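Local coordinates for protein putative methyltransferase (Porphyromonas gingivalis, PDB 3LL7) that is probably an S-adenosylmethionine-dependent methyltransferase whose substrate is not established, at residues F201-L206 against S245-T250; A115-Y120 against K160-D165; R16-Y21 against T46-W51. One frame throughout, in Å; residues are numbered along the deposited sequence.

How the interactions relate
Interactions 1 and 2 both border the mixed sheet of what is probably a Rossmann-like methyltransferase core. Along the chain interaction 3 comes first, then 2, then 1. Interaction 2 packs the end of helix 156-162 on strand 117-122; interaction 1 joins the start of strand 204-209 to the loop that leaves strand 236-244. Their centres are about 15 Å apart and they touch, with Ser204 N probably hydrogen-bonded to Asp165 O, 3.1 Å away, where neighbouring parallel strands begin. Interaction 3 stands apart, its nearest atoms about 14 Å from interaction 2 and about 27 Å from interaction 1, so two contacts pack neighbouring parts of one sheet domain and the third joins two N-terminal helices.

Interaction 1 (F201-L206 against S245-T250); sequences FCSSIL and SLNEAT
Ser204 and Ser245 bring the two backbones to their closest approach, with 4.6 Å between their CA atoms. Here strand 204-209 begins and the chain has just left strand 236-244, so the segments meet at the end of an antiparallel pairing and then diverge. Beyond that end, water 1 bridges the two chains, accepting from Leu246 N at 2.9 Å and probably donating to Ser203 O at 3.0 Å.

Ser245 turns its hydroxyl toward the same carbonyl. With OG opposite the backbone N across the CA-CB bond (chi1 -178°), it is modelled as donating to Ser203 O and accepting from Asn247 N in an ST turn. Both bonds are somewhat doubtful, because OG lies too close to Asn247 CB in the model. Serine suits such a turn, since its short side chain can donate and accept within reach of the backbone. Ser204 lays OG against Ser245 CB at 3.5 Å, while its polar partner is Arg243. At the more open margin, the amide of Asn247 reaches over Ser203, ND2 being 3.8 Å from Ser203 CA.

Around this turn, Ile205 pairs by its backbone with Met244 and packs on helix 191-198, while the backbones of Ser204 and Leu206 bond to Asp165 and strand 166-173. The contact thus marks where the parallel strands give way to the antiparallel strand 236-244, consistent with a class I methyltransferase fold.

Interaction 2 (A115-Y120 against K160-D165); sequences ASQGIY and KTFHPD
Phe162, at the end of helix 156-162, reaches across to Ile119 and Gln117 on strand 117-122 and supplies the second segment's whole share of the contact. The backbones stay well separated, the CA atoms of Gly118 and Pro164 being 8.2 Å apart, so a large side chain has to span the interval.

Lys160, two residues before the helix end, faces another way and forms a salt bridge with Glu197; its carbonyl O accepts a weak bond from His163 N at 3.3 Å. Thr161 lies on the exposed side, its hydroxyl bonded to Pro157 O. Phe162 comes next. Its CG stands opposite the backbone N (chi1 -169°), which carries the ring out from the helix toward the strand. Ile119 CD1 sits over one face, 4.0 Å from the ring centroid and 24° off the normal, a CH-pi contact displaced toward CD2 and CG. Ile119 CG1 runs alongside the CD2-CE2 bond, and the two side chains lie side by side, pointing opposite ways. At the far end of the ring, Gln117 CB meets CZ at 4.0 Å, near the ring plane; the aliphatic base of this glutamine provides the contact. His163 then takes a positive phi of 50° and ends the helix. Pro164 packs on Val98 of strand 96-99, as Phe162 also does, and Asp165 accepts from Lys96 N through OD2, just before strand 166-173 begins.

In this helix-to-strand join of the alpha/beta fold, the close side-chain contacts are carbon on carbon. Dispersion, the CH-pi contact and the burial of apolar surface therefore account for it, without directional polar bonding between the two segments.

Interaction 3 (R16-Y21 against T46-W51); sequences RWAKLY and TQIELW
Ile48 and Ala18 carry most of this contact, one from helix 38-57 and the other from the last turn of helix 8-20. Their CA atoms come within 6.1 Å of each other, a close approach that the single methyl of Ala18 permits. Ile48 points CG1 roughly at Ala18: CG1 is 4.3 Å from Ala18 CB and nearer the carbonyl, 3.9 Å from Ala18 O. With CG1 opposite its own carbonyl carbon (chi1 -66°) and the chain extended beyond it (chi2 167°), the branch carries on across the helix end and sets CD1 against Tyr21 O at 3.7 Å. The isoleucine thus brushes the carbonyls of Ala18 and, just past the helix end, Tyr21, and a second helix, 26-31, meets it through Ile29.

This is helix-on-helix packing within the N-terminal domain of the PG_1098 family, a small residue on one helix being matched to a beta-branched one on the other. The helical bond from Tyr21 N to Trp17 O, 2.9 Å long, closes the last turn, and Tyr21 is where the chain departs from helical geometry.

Beside Ile48, Gln47 adds a smaller share through its stem alone: CB meets Ala18 CB at 4.1 Å. Its chain then bends at chi2 (-56°), taking the amide away from Ala18. NE2 donates to Ile69 O, which lets this long polar residue be buried; OE1 lies in plane at the edge of the Trp51 ring. Tyr21 likewise directs its ring away from helix 38-57, and its hydroxyl is hydrogen-bonded to Asp35 N.

Interaction 1 (F201-L206 against S245-T250)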
ATOM      1  N   PHE A 201      16.710 -21.871   4.063  1.00 16.55           N
ATOM      2  CA  PHE A 201      15.842 -22.507   5.063  1.00 16.73           C
ATOM      3  C   PHE A 201      14.374 -22.164   4.918  1.00 17.19           C
ATOM      4  O   PHE A 201      13.590 -22.360   5.852  1.00 17.96           O
ATOM      5  CB  PHE A 201      16.314 -22.159   6.475  1.00 16.67           C
ATOM      6  CG  PHE A 201      17.645 -22.736   6.807  1.00 14.89           C
ATOM      7  CD1 PHE A 201      17.752 -24.064   7.228  1.00 14.47           C
ATOM      8  CD2 PHE A 201      18.802 -21.969   6.694  1.00 14.27           C
ATOM      9  CE1 PHE A 201      18.985 -24.620   7.533  1.00 14.49           C
ATOM     10  CE2 PHE A 201      20.060 -22.527   7.009  1.00 12.63           C
ATOM     11  CZ  PHE A 201      20.141 -23.851   7.425  1.00 15.33           C
ATOM     12  N   CYS A 202      14.012 -21.633   3.755  1.00 16.95           N
ATOM     13  CA  CYS A 202      12.622 -21.393   3.405  1.00 17.14           C
ATOM     14  C   CYS A 202      12.446 -21.584   1.903  1.00 17.01           C
ATOM     15  O   CYS A 202      13.441 -21.695   1.161  1.00 18.02           O
ATOM     16  CB  CYS A 202      12.185 -19.984   3.842  1.00 16.89           C
ATOM     17  SG  CYS A 202      13.043 -18.638   2.994  1.00 17.36           S
ATOM     18  N   SER A 203      11.195 -21.666   1.453  1.00 16.33           N
ATOM     19  CA  SER A 203      10.917 -21.686   0.019  1.00 16.22           C
ATOM     20  C   SER A 203      11.086 -20.287  -0.568  1.00 15.63           C
ATOM     21  O   SER A 203      11.823 -20.117  -1.541  1.00 15.40           O
ATOM     22  CB  SER A 203       9.522 -22.246  -0.283  1.00 16.64           C
ATOM     23  OG  SER A 203       9.460 -23.638  -0.001  1.00 18.44           O
ATOM     24  N   SER A 204      10.423 -19.295   0.038  1.00 14.43           N
ATOM     25  CA  SER A 204      10.589 -17.899  -0.352  1.00 14.14           C
ATOM     26  C   SER A 204      10.671 -16.948   0.834  1.00 13.90           C
ATOM     27  O   SER A 204      10.136 -17.240   1.905  1.00 13.87           O
ATOM     28  CB  SER A 204       9.414 -17.446  -1.219  1.00 14.18           C
ATOM     29  OG  SER A 204       9.487 -18.032  -2.507  1.00 16.18           O
ATOM     30  N   ILE A 205      11.346 -15.821   0.629  1.00 13.32           N
ATOM     31  CA  ILE A 205      11.217 -14.670   1.518  1.00 13.09           C
ATOM     32  C   ILE A 205      10.335 -13.634   0.823  1.00 12.72           C
ATOM     33  O   ILE A 205      10.553 -13.338  -0.364  1.00 12.63           O
ATOM     34  CB  ILE A 205      12.561 -13.997   1.819  1.00 12.98           C
ATOM     35  CG1 ILE A 205      13.455 -14.922   2.681  1.00 13.64           C
ATOM     36  CG2 ILE A 205      12.349 -12.666   2.550  1.00 14.62           C
ATOM     37  CD1 ILE A 205      14.885 -14.442   2.763  1.00 15.82           C
ATOM     38  N   LEU A 206       9.382 -13.085   1.575  1.00 12.68           N
ATOM     39  CA  LEU A 206       8.482 -12.015   1.072  1.00 12.89           C
ATOM     40  C   LEU A 206       8.774 -10.775   1.915  1.00 13.04           C
ATOM     41  O   LEU A 206       8.638 -10.826   3.149  1.00 13.45           O
ATOM     42  CB  LEU A 206       7.017 -12.423   1.240  1.00 13.28           C
ATOM     43  CG  LEU A 206       5.958 -11.447   0.682  1.00 14.67           C
ATOM     44  CD1 LEU A 206       6.089 -11.274  -0.858  1.00 17.65           C
ATOM     45  CD2 LEU A 206       4.537 -11.856   1.089  1.00 16.29           C
ATOM     46  N   SER A 245      13.753 -16.200  -3.778  1.00 16.93           N
ATOM     47  CA  SER A 245      13.771 -17.633  -3.626  1.00 17.58           C
ATOM     48  C   SER A 245      15.020 -18.194  -4.292  1.00 18.67           C
ATOM     49  O   SER A 245      15.307 -17.856  -5.447  1.00 18.18           O
ATOM     50  CB  SER A 245      12.502 -18.237  -4.238  1.00 17.30           C
ATOM     51  OG  SER A 245      12.460 -19.646  -4.062  1.00 18.48           O
ATOM     52  N   LEU A 246      15.779 -18.991  -3.534  1.00 19.85           N
ATOM     53  CA  LEU A 246      16.926 -19.785  -4.061  1.00 21.43           C
ATOM     54  C   LEU A 246      16.417 -21.004  -4.823  1.00 22.16           C
ATOM     55  O   LEU A 246      17.170 -21.703  -5.520  1.00 22.48           O
ATOM     56  CB  LEU A 246      17.797 -20.287  -2.911  1.00 21.48           C
ATOM     57  CG  LEU A 246      18.857 -19.439  -2.197  1.00 23.08           C
ATOM     58  CD1 LEU A 246      19.556 -20.300  -1.136  1.00 22.97           C
ATOM     59  CD2 LEU A 246      19.890 -18.875  -3.145  1.00 24.16           C
ATOM     60  N   ASN A 247      15.122 -21.231  -4.667  1.00 23.38           N
ATOM     61  CA  ASN A 247      14.383 -22.379  -5.151  1.00 24.60           C
ATOM     62  C   ASN A 247      14.234 -22.372  -6.655  1.00 24.33           C
ATOM     63  O   ASN A 247      14.000 -23.401  -7.261  1.00 25.15           O
ATOM     64  CB  ASN A 247      12.982 -22.338  -4.520  1.00 25.26           C
ATOM     65  CG  ASN A 247      12.465 -23.706  -4.117  1.00 27.23           C
ATOM     66  OD1 ASN A 247      12.434 -24.636  -4.932  1.00 31.22           O
ATOM     67  ND2 ASN A 247      12.035 -23.832  -2.856  1.00 27.06           N
ATOM     68  N   GLU A 248      14.353 -21.193  -7.247  1.00 24.13           N
ATOM     69  CA  GLU A 248      14.076 -20.972  -8.662  1.00 23.45           C
ATOM     70  C   GLU A 248      15.321 -20.306  -9.265  1.00 21.96           C
ATOM     71  O   GLU A 248      16.128 -19.724  -8.537  1.00 21.30           O
ATOM     72  CB  GLU A 248      12.813 -20.095  -8.793  1.00 24.31           C
ATOM     73  CG  GLU A 248      11.562 -20.663  -8.044  1.00 26.80           C
ATOM     74  CD  GLU A 248      10.508 -19.607  -7.657  1.00 30.38           C
ATOM     75  OE1 GLU A 248      10.379 -18.578  -8.352  1.00 33.32           O
ATOM     76  OE2 GLU A 248       9.787 -19.811  -6.651  1.00 31.51           O
ATOM     77  N   ALA A 249      15.503 -20.407 -10.578  1.00 20.94           N
ATOM     78  CA  ALA A 249      16.658 -19.787 -11.231  1.00 20.11           C
ATOM     79  C   ALA A 249      16.731 -18.280 -10.998  1.00 20.24           C
ATOM     80  O   ALA A 249      15.690 -17.604 -10.930  1.00 19.34           O
ATOM     81  CB  ALA A 249      16.650 -20.086 -12.736  1.00 20.18           C
ATOM     82  N   THR A 250      17.953 -17.761 -10.870  1.00 19.61           N
ATOM     83  CA  THR A 250      18.187 -16.313 -10.832  1.00 19.49           C
ATOM     84  C   THR A 250      17.662 -15.653 -12.117  1.00 18.69           C
ATOM     85  O   THR A 250      17.857 -16.174 -13.212  1.00 17.91           O
ATOM     86  CB  THR A 250      19.697 -15.987 -10.627  1.00 20.03           C
ATOM     87  OG1 THR A 250      20.097 -16.397  -9.311  1.00 21.71           O
ATOM     88  CG2 THR A 250      19.975 -14.489 -10.767  1.00 21.47           C
TER
HETATM   89  O   HOH W   1      14.724 -19.832  -0.947  1.00 15.95           O

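Interaction 2 (A115-Y120 against K160-D165)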
ATOM      1  N   ALA A 115      -1.836 -20.187   5.846  1.00 10.32           N
ATOM      2  CA  ALA A 115      -0.872 -21.069   6.493  1.00 10.05           C
ATOM      3  C   ALA A 115      -1.504 -21.771   7.690  1.00 10.77           C
ATOM      4  O   ALA A 115      -2.424 -21.237   8.304  1.00 11.17           O
ATOM      5  CB  ALA A 115       0.338 -20.258   6.939  1.00 10.27           C
ATOM      6  N   SER A 116      -1.012 -22.963   8.014  1.00 10.92           N
ATOM      7  CA  SER A 116      -1.512 -23.715   9.171  1.00 11.84           C
ATOM      8  C   SER A 116      -0.666 -23.501  10.416  1.00 11.87           C
ATOM      9  O   SER A 116      -1.148 -23.681  11.533  1.00 11.79           O
ATOM     10  CB  SER A 116      -1.591 -25.215   8.864  1.00 12.09           C
ATOM     11  OG  SER A 116      -0.347 -25.699   8.365  1.00 13.91           O
ATOM     12  N   GLN A 117       0.606 -23.166  10.225  1.00 11.84           N
ATOM     13  CA  GLN A 117       1.519 -22.968  11.346  1.00 12.38           C
ATOM     14  C   GLN A 117       2.326 -21.693  11.127  1.00 11.53           C
ATOM     15  O   GLN A 117       2.759 -21.416  10.010  1.00 11.61           O
ATOM     16  CB  GLN A 117       2.471 -24.161  11.492  1.00 12.27           C
ATOM     17  CG  GLN A 117       1.810 -25.524  11.536  1.00 15.22           C
ATOM     18  CD  GLN A 117       2.832 -26.639  11.490  1.00 16.05           C
ATOM     19  OE1 GLN A 117       3.049 -27.262  10.449  1.00 19.72           O
ATOM     20  NE2 GLN A 117       3.498 -26.864  12.608  1.00 18.17           N
ATOM     21  N   GLY A 118       2.531 -20.921  12.194  1.00 11.27           N
ATOM     22  CA  GLY A 118       3.310 -19.694  12.094  1.00 10.25           C
ATOM     23  C   GLY A 118       4.089 -19.334  13.341  1.00 10.37           C
ATOM     24  O   GLY A 118       3.703 -19.690  14.467  1.00 10.48           O
ATOM     25  N   ILE A 119       5.209 -18.662  13.132  1.00  9.36           N
ATOM     26  CA  ILE A 119       5.964 -18.037  14.217  1.00  8.71           C
ATOM     27  C   ILE A 119       5.965 -16.534  13.973  1.00  8.53           C
ATOM     28  O   ILE A 119       6.321 -16.069  12.893  1.00  7.47           O
ATOM     29  CB  ILE A 119       7.440 -18.568  14.276  1.00  8.64           C
ATOM     30  CG1 ILE A 119       7.454 -20.089  14.484  1.00  9.31           C
ATOM     31  CG2 ILE A 119       8.241 -17.828  15.366  1.00  8.35           C
ATOM     32  CD1 ILE A 119       8.870 -20.741  14.517  1.00  9.89           C
ATOM     33  N   TYR A 120       5.554 -15.784  14.988  1.00  7.92           N
ATOM     34  CA  TYR A 120       5.513 -14.342  14.941  1.00  7.34           C
ATOM     35  C   TYR A 120       6.621 -13.918  15.885  1.00  7.30           C
ATOM     36  O   TYR A 120       6.745 -14.483  16.983  1.00  8.54           O
ATOM     37  CB  TYR A 120       4.144 -13.895  15.468  1.00  6.68           C
ATOM     38  CG  TYR A 120       4.055 -12.485  16.027  1.00  7.51           C
ATOM     39  CD1 TYR A 120       3.354 -11.505  15.348  1.00 10.72           C
ATOM     40  CD2 TYR A 120       4.610 -12.157  17.273  1.00  9.84           C
ATOM     41  CE1 TYR A 120       3.229 -10.197  15.864  1.00 10.07           C
ATOM     42  CE2 TYR A 120       4.494 -10.856  17.799  1.00 10.19           C
ATOM     43  CZ  TYR A 120       3.795  -9.881  17.067  1.00 10.04           C
ATOM     44  OH  TYR A 120       3.648  -8.601  17.565  1.00  7.60           O
ATOM     45  N   LYS A 160      15.524 -21.862  11.562  1.00 11.38           N
ATOM     46  CA  LYS A 160      16.138 -22.832  10.635  1.00 12.67           C
ATOM     47  C   LYS A 160      15.595 -24.244  10.810  1.00 12.78           C
ATOM     48  O   LYS A 160      15.346 -24.932   9.824  1.00 12.95           O
ATOM     49  CB  LYS A 160      17.666 -22.821  10.731  1.00 12.34           C
ATOM     50  CG  LYS A 160      18.252 -21.486  10.329  1.00 13.21           C
ATOM     51  CD  LYS A 160      19.751 -21.439  10.534  1.00 14.07           C
ATOM     52  CE  LYS A 160      20.243 -20.023  10.306  1.00 13.66           C
ATOM     53  NZ  LYS A 160      21.720 -19.950  10.354  1.00 13.63           N
ATOM     54  N   THR A 161      15.403 -24.653  12.063  1.00 13.54           N
ATOM     55  CA  THR A 161      14.796 -25.943  12.382  1.00 14.35           C
ATOM     56  C   THR A 161      13.351 -26.041  11.895  1.00 14.41           C
ATOM     57  O   THR A 161      12.949 -27.067  11.329  1.00 14.35           O
ATOM     58  CB  THR A 161      14.886 -26.236  13.899  1.00 14.83           C
ATOM     59  OG1 THR A 161      16.268 -26.238  14.274  1.00 15.18           O
ATOM     60  CG2 THR A 161      14.253 -27.588  14.243  1.00 14.70           C
ATOM     61  N   PHE A 162      12.592 -24.956  12.086  1.00 14.01           N
ATOM     62  CA  PHE A 162      11.211 -24.876  11.624  1.00 13.83           C
ATOM     63  C   PHE A 162      11.125 -25.090  10.118  1.00 13.97           C
ATOM     64  O   PHE A 162      10.200 -25.744   9.636  1.00 14.44           O
ATOM     65  CB  PHE A 162      10.608 -23.512  11.995  1.00 13.20           C
ATOM     66  CG  PHE A 162       9.116 -23.416  11.801  1.00 12.64           C
ATOM     67  CD1 PHE A 162       8.261 -24.407  12.283  1.00 14.15           C
ATOM     68  CD2 PHE A 162       8.562 -22.300  11.172  1.00 10.85           C
ATOM     69  CE1 PHE A 162       6.874 -24.300  12.122  1.00 14.33           C
ATOM     70  CE2 PHE A 162       7.179 -22.179  11.015  1.00 11.07           C
ATOM     71  CZ  PHE A 162       6.333 -23.181  11.478  1.00 13.48           C
ATOM     72  N   HIS A 163      12.113 -24.556   9.400  1.00 13.73           N
ATOM     73  CA  HIS A 163      12.184 -24.623   7.936  1.00 15.48           C
ATOM     74  C   HIS A 163      10.868 -24.181   7.285  1.00 14.80           C
ATOM     75  O   HIS A 163      10.210 -24.983   6.622  1.00 15.21           O
ATOM     76  CB  HIS A 163      12.587 -26.031   7.464  1.00 15.47           C
ATOM     77  CG  HIS A 163      13.196 -26.050   6.093  1.00 18.35           C
ATOM     78  ND1 HIS A 163      12.518 -25.620   4.970  1.00 20.12           N
ATOM     79  CD2 HIS A 163      14.425 -26.428   5.669  1.00 19.76           C
ATOM     80  CE1 HIS A 163      13.301 -25.740   3.913  1.00 20.10           C
ATOM     81  NE2 HIS A 163      14.464 -26.226   4.309  1.00 21.56           N
ATOM     82  N   PRO A 164      10.465 -22.907   7.494  1.00 14.95           N
ATOM     83  CA  PRO A 164       9.162 -22.464   6.991  1.00 14.77           C
ATOM     84  C   PRO A 164       9.093 -22.410   5.463  1.00 15.40           C
ATOM     85  O   PRO A 164      10.130 -22.314   4.789  1.00 15.38           O
ATOM     86  CB  PRO A 164       9.043 -21.049   7.568  1.00 14.78           C
ATOM     87  CG  PRO A 164      10.468 -20.576   7.597  1.00 14.26           C
ATOM     88  CD  PRO A 164      11.206 -21.789   8.108  1.00 14.68           C
ATOM     89  N   ASP A 165       7.876 -22.479   4.931  1.00 15.16           N
ATOM     90  CA  ASP A 165       7.661 -22.316   3.493  1.00 15.59           C
ATOM     91  C   ASP A 165       7.934 -20.861   3.147  1.00 15.51           C
ATOM     92  O   ASP A 165       8.529 -20.567   2.113  1.00 15.25           O
ATOM     93  CB  ASP A 165       6.237 -22.727   3.127  1.00 15.13           C
ATOM     94  CG  ASP A 165       5.987 -24.209   3.360  1.00 16.37           C
ATOM     95  OD1 ASP A 165       6.467 -25.006   2.538  1.00 18.19           O
ATOM     96  OD2 ASP A 165       5.308 -24.580   4.348  1.00 13.55           O
TER

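Interaction 3 (R16-Y21 against T46-W51)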
ATOM      1  N   ARG A  16     -12.559  -5.380  29.368  1.00 10.84           N
ATOM      2  CA  ARG A  16     -13.914  -5.412  29.984  1.00 11.44           C
ATOM      3  C   ARG A  16     -14.321  -3.989  30.440  1.00 11.38           C
ATOM      4  O   ARG A  16     -15.446  -3.535  30.169  1.00 12.52           O
ATOM      5  CB  ARG A  16     -13.941  -6.471  31.103  1.00 10.86           C
ATOM      6  CG  ARG A  16     -15.137  -6.459  32.103  1.00 13.53           C
ATOM      7  CD  ARG A  16     -14.971  -7.606  33.128  1.00 17.87           C
ATOM      8  NE  ARG A  16     -13.785  -7.450  33.982  1.00 20.15           N
ATOM      9  CZ  ARG A  16     -13.742  -6.686  35.078  1.00 22.62           C
ATOM     10  NH1 ARG A  16     -12.619  -6.620  35.806  1.00 19.98           N
ATOM     11  NH2 ARG A  16     -14.839  -6.032  35.485  1.00 20.24           N
ATOM     12  N   TRP A  17     -13.407  -3.265  31.100  1.00 10.62           N
ATOM     13  CA  TRP A  17     -13.734  -1.901  31.556  1.00 10.37           C
ATOM     14  C   TRP A  17     -13.939  -0.914  30.382  1.00 11.35           C
ATOM     15  O   TRP A  17     -14.844  -0.070  30.435  1.00 10.58           O
ATOM     16  CB  TRP A  17     -12.649  -1.362  32.478  1.00 10.34           C
ATOM     17  CG  TRP A  17     -12.601  -2.022  33.848  1.00  8.77           C
ATOM     18  CD1 TRP A  17     -13.670  -2.355  34.671  1.00 10.66           C
ATOM     19  CD2 TRP A  17     -11.419  -2.369  34.561  1.00  9.56           C
ATOM     20  NE1 TRP A  17     -13.186  -2.922  35.842  1.00 12.75           N
ATOM     21  CE2 TRP A  17     -11.815  -2.926  35.798  1.00 11.29           C
ATOM     22  CE3 TRP A  17     -10.051  -2.262  34.264  1.00  9.33           C
ATOM     23  CZ2 TRP A  17     -10.884  -3.400  36.751  1.00 11.11           C
ATOM     24  CZ3 TRP A  17      -9.107  -2.733  35.209  1.00 10.67           C
ATOM     25  CH2 TRP A  17      -9.540  -3.287  36.445  1.00 11.25           C
ATOM     26  N   ALA A  18     -13.117  -1.038  29.336  1.00 10.97           N
ATOM     27  CA  ALA A  18     -13.260  -0.190  28.119  1.00 11.36           C
ATOM     28  C   ALA A  18     -14.621  -0.355  27.481  1.00 12.14           C
ATOM     29  O   ALA A  18     -15.194   0.610  26.964  1.00 12.28           O
ATOM     30  CB  ALA A  18     -12.201  -0.523  27.096  1.00 11.08           C
ATOM     31  N   LYS A  19     -15.126  -1.585  27.505  1.00 12.96           N
ATOM     32  CA  LYS A  19     -16.459  -1.867  26.994  1.00 14.39           C
ATOM     33  C   LYS A  19     -17.577  -1.409  27.938  1.00 13.87           C
ATOM     34  O   LYS A  19     -18.550  -0.766  27.515  1.00 12.74           O
ATOM     35  CB  LYS A  19     -16.584  -3.371  26.709  1.00 15.38           C
ATOM     36  CG  LYS A  19     -17.986  -3.814  26.332  1.00 19.01           C
ATOM     37  CD  LYS A  19     -18.007  -5.260  25.836  1.00 24.35           C
ATOM     38  CE  LYS A  19     -19.434  -5.697  25.502  1.00 29.49           C
ATOM     39  NZ  LYS A  19     -19.441  -7.063  24.901  1.00 32.25           N
ATOM     40  N   LEU A  20     -17.453  -1.765  29.216  1.00 13.88           N
ATOM     41  CA  LEU A  20     -18.473  -1.404  30.222  1.00 13.72           C
ATOM     42  C   LEU A  20     -18.642   0.122  30.285  1.00 14.03           C
ATOM     43  O   LEU A  20     -19.761   0.630  30.398  1.00 13.68           O
ATOM     44  CB  LEU A  20     -18.065  -1.951  31.602  1.00 13.67           C
ATOM     45  CG  LEU A  20     -19.047  -1.673  32.736  1.00 13.86           C
ATOM     46  CD1 LEU A  20     -20.375  -2.310  32.416  1.00 14.51           C
ATOM     47  CD2 LEU A  20     -18.509  -2.202  34.079  1.00 11.62           C
ATOM     48  N   TYR A  21     -17.532   0.854  30.178  1.00 13.82           N
ATOM     49  CA  TYR A  21     -17.562   2.307  30.369  1.00 14.78           C
ATOM     50  C   TYR A  21     -17.356   3.041  29.054  1.00 14.84           C
ATOM     51  O   TYR A  21     -16.944   4.201  29.039  1.00 15.08           O
ATOM     52  CB  TYR A  21     -16.542   2.747  31.438  1.00 15.12           C
ATOM     53  CG  TYR A  21     -16.804   2.131  32.794  1.00 16.12           C
ATOM     54  CD1 TYR A  21     -17.965   2.451  33.518  1.00 19.56           C
ATOM     55  CD2 TYR A  21     -15.914   1.197  33.350  1.00 16.76           C
ATOM     56  CE1 TYR A  21     -18.220   1.878  34.760  1.00 20.73           C
ATOM     57  CE2 TYR A  21     -16.166   0.609  34.607  1.00 18.55           C
ATOM     58  CZ  TYR A  21     -17.320   0.956  35.303  1.00 20.25           C
ATOM     59  OH  TYR A  21     -17.600   0.385  36.536  1.00 21.16           O
ATOM     60  N   THR A  46      -7.012   5.143  27.342  1.00 13.75           N
ATOM     61  CA  THR A  46      -6.247   5.006  26.099  1.00 14.73           C
ATOM     62  C   THR A  46      -7.001   4.152  25.075  1.00 14.27           C
ATOM     63  O   THR A  46      -7.044   4.519  23.901  1.00 14.89           O
ATOM     64  CB  THR A  46      -4.826   4.446  26.351  1.00 14.86           C
ATOM     65  OG1 THR A  46      -4.084   5.371  27.159  1.00 15.51           O
ATOM     66  CG2 THR A  46      -4.080   4.219  25.053  1.00 15.19           C
ATOM     67  N   GLN A  47      -7.563   3.020  25.511  1.00 14.60           N
ATOM     68  CA  GLN A  47      -8.341   2.143  24.614  1.00 14.09           C
ATOM     69  C   GLN A  47      -9.576   2.857  24.072  1.00 14.28           C
ATOM     70  O   GLN A  47      -9.851   2.814  22.859  1.00 15.72           O
ATOM     71  CB  GLN A  47      -8.755   0.831  25.293  1.00 14.46           C
ATOM     72  CG  GLN A  47      -7.597  -0.081  25.663  1.00 14.99           C
ATOM     73  CD  GLN A  47      -6.719  -0.434  24.471  1.00 14.79           C
ATOM     74  OE1 GLN A  47      -7.176  -1.098  23.542  1.00 15.72           O
ATOM     75  NE2 GLN A  47      -5.458   0.003  24.490  1.00 14.09           N
ATOM     76  N   ILE A  48     -10.299   3.547  24.954  1.00 12.76           N
ATOM     77  CA  ILE A  48     -11.444   4.333  24.531  1.00 11.55           C
ATOM     78  C   ILE A  48     -11.027   5.439  23.546  1.00 12.64           C
ATOM     79  O   ILE A  48     -11.648   5.574  22.490  1.00 11.72           O
ATOM     80  CB  ILE A  48     -12.251   4.885  25.741  1.00 10.94           C
ATOM     81  CG1 ILE A  48     -12.885   3.709  26.496  1.00  9.30           C
ATOM     82  CG2 ILE A  48     -13.302   5.890  25.280  1.00  9.49           C
ATOM     83  CD1 ILE A  48     -13.464   4.048  27.885  1.00  6.70           C
ATOM     84  N   GLU A  49      -9.975   6.199  23.882  1.00 13.66           N
ATOM     85  CA  GLU A  49      -9.513   7.328  23.028  1.00 15.02           C
ATOM     86  C   GLU A  49      -9.260   6.889  21.602  1.00 15.38           C
ATOM     87  O   GLU A  49      -9.640   7.585  20.662  1.00 15.86           O
ATOM     88  CB  GLU A  49      -8.259   8.041  23.596  1.00 14.99           C
ATOM     89  CG  GLU A  49      -7.929   9.446  22.982  1.00 16.63           C
ATOM     90  CD  GLU A  49      -7.033   9.421  21.720  1.00 18.56           C
ATOM     91  OE1 GLU A  49      -6.357   8.400  21.464  1.00 21.12           O
ATOM     92  OE2 GLU A  49      -7.001  10.436  20.967  1.00 19.30           O
ATOM     93  N   LEU A  50      -8.630   5.732  21.426  1.00 15.87           N
ATOM     94  CA  LEU A  50      -8.191   5.341  20.087  1.00 17.04           C
ATOM     95  C   LEU A  50      -9.183   4.437  19.357  1.00 17.47           C
ATOM     96  O   LEU A  50      -8.949   4.073  18.213  1.00 17.87           O
ATOM     97  CB  LEU A  50      -6.776   4.720  20.117  1.00 16.73           C
ATOM     98  CG  LEU A  50      -6.512   3.445  20.910  1.00 16.37           C
ATOM     99  CD1 LEU A  50      -7.194   2.250  20.245  1.00 16.43           C
ATOM    100  CD2 LEU A  50      -5.001   3.183  21.081  1.00 15.63           C
ATOM    101  N   TRP A  51     -10.289   4.077  20.000  1.00 17.61           N
ATOM    102  CA  TRP A  51     -11.259   3.197  19.326  1.00 18.19           C
ATOM    103  C   TRP A  51     -11.850   3.774  18.026  1.00 18.60           C
ATOM    104  O   TRP A  51     -11.958   3.040  17.029  1.00 18.49           O
ATOM    105  CB  TRP A  51     -12.370   2.712  20.276  1.00 18.76           C
ATOM    106  CG  TRP A  51     -12.754   1.295  19.981  1.00 19.38           C
ATOM    107  CD1 TRP A  51     -13.854   0.869  19.294  1.00 19.51           C
ATOM    108  CD2 TRP A  51     -12.002   0.116  20.312  1.00 21.01           C
ATOM    109  NE1 TRP A  51     -13.850  -0.502  19.200  1.00 18.66           N
ATOM    110  CE2 TRP A  51     -12.721  -0.993  19.803  1.00 20.90           C
ATOM    111  CE3 TRP A  51     -10.797  -0.114  21.000  1.00 22.00           C
ATOM    112  CZ2 TRP A  51     -12.280  -2.327  19.969  1.00 21.08           C
ATOM    113  CZ3 TRP A  51     -10.353  -1.443  21.158  1.00 23.95           C
ATOM    114  CH2 TRP A  51     -11.099  -2.527  20.639  1.00 23.19           C
TER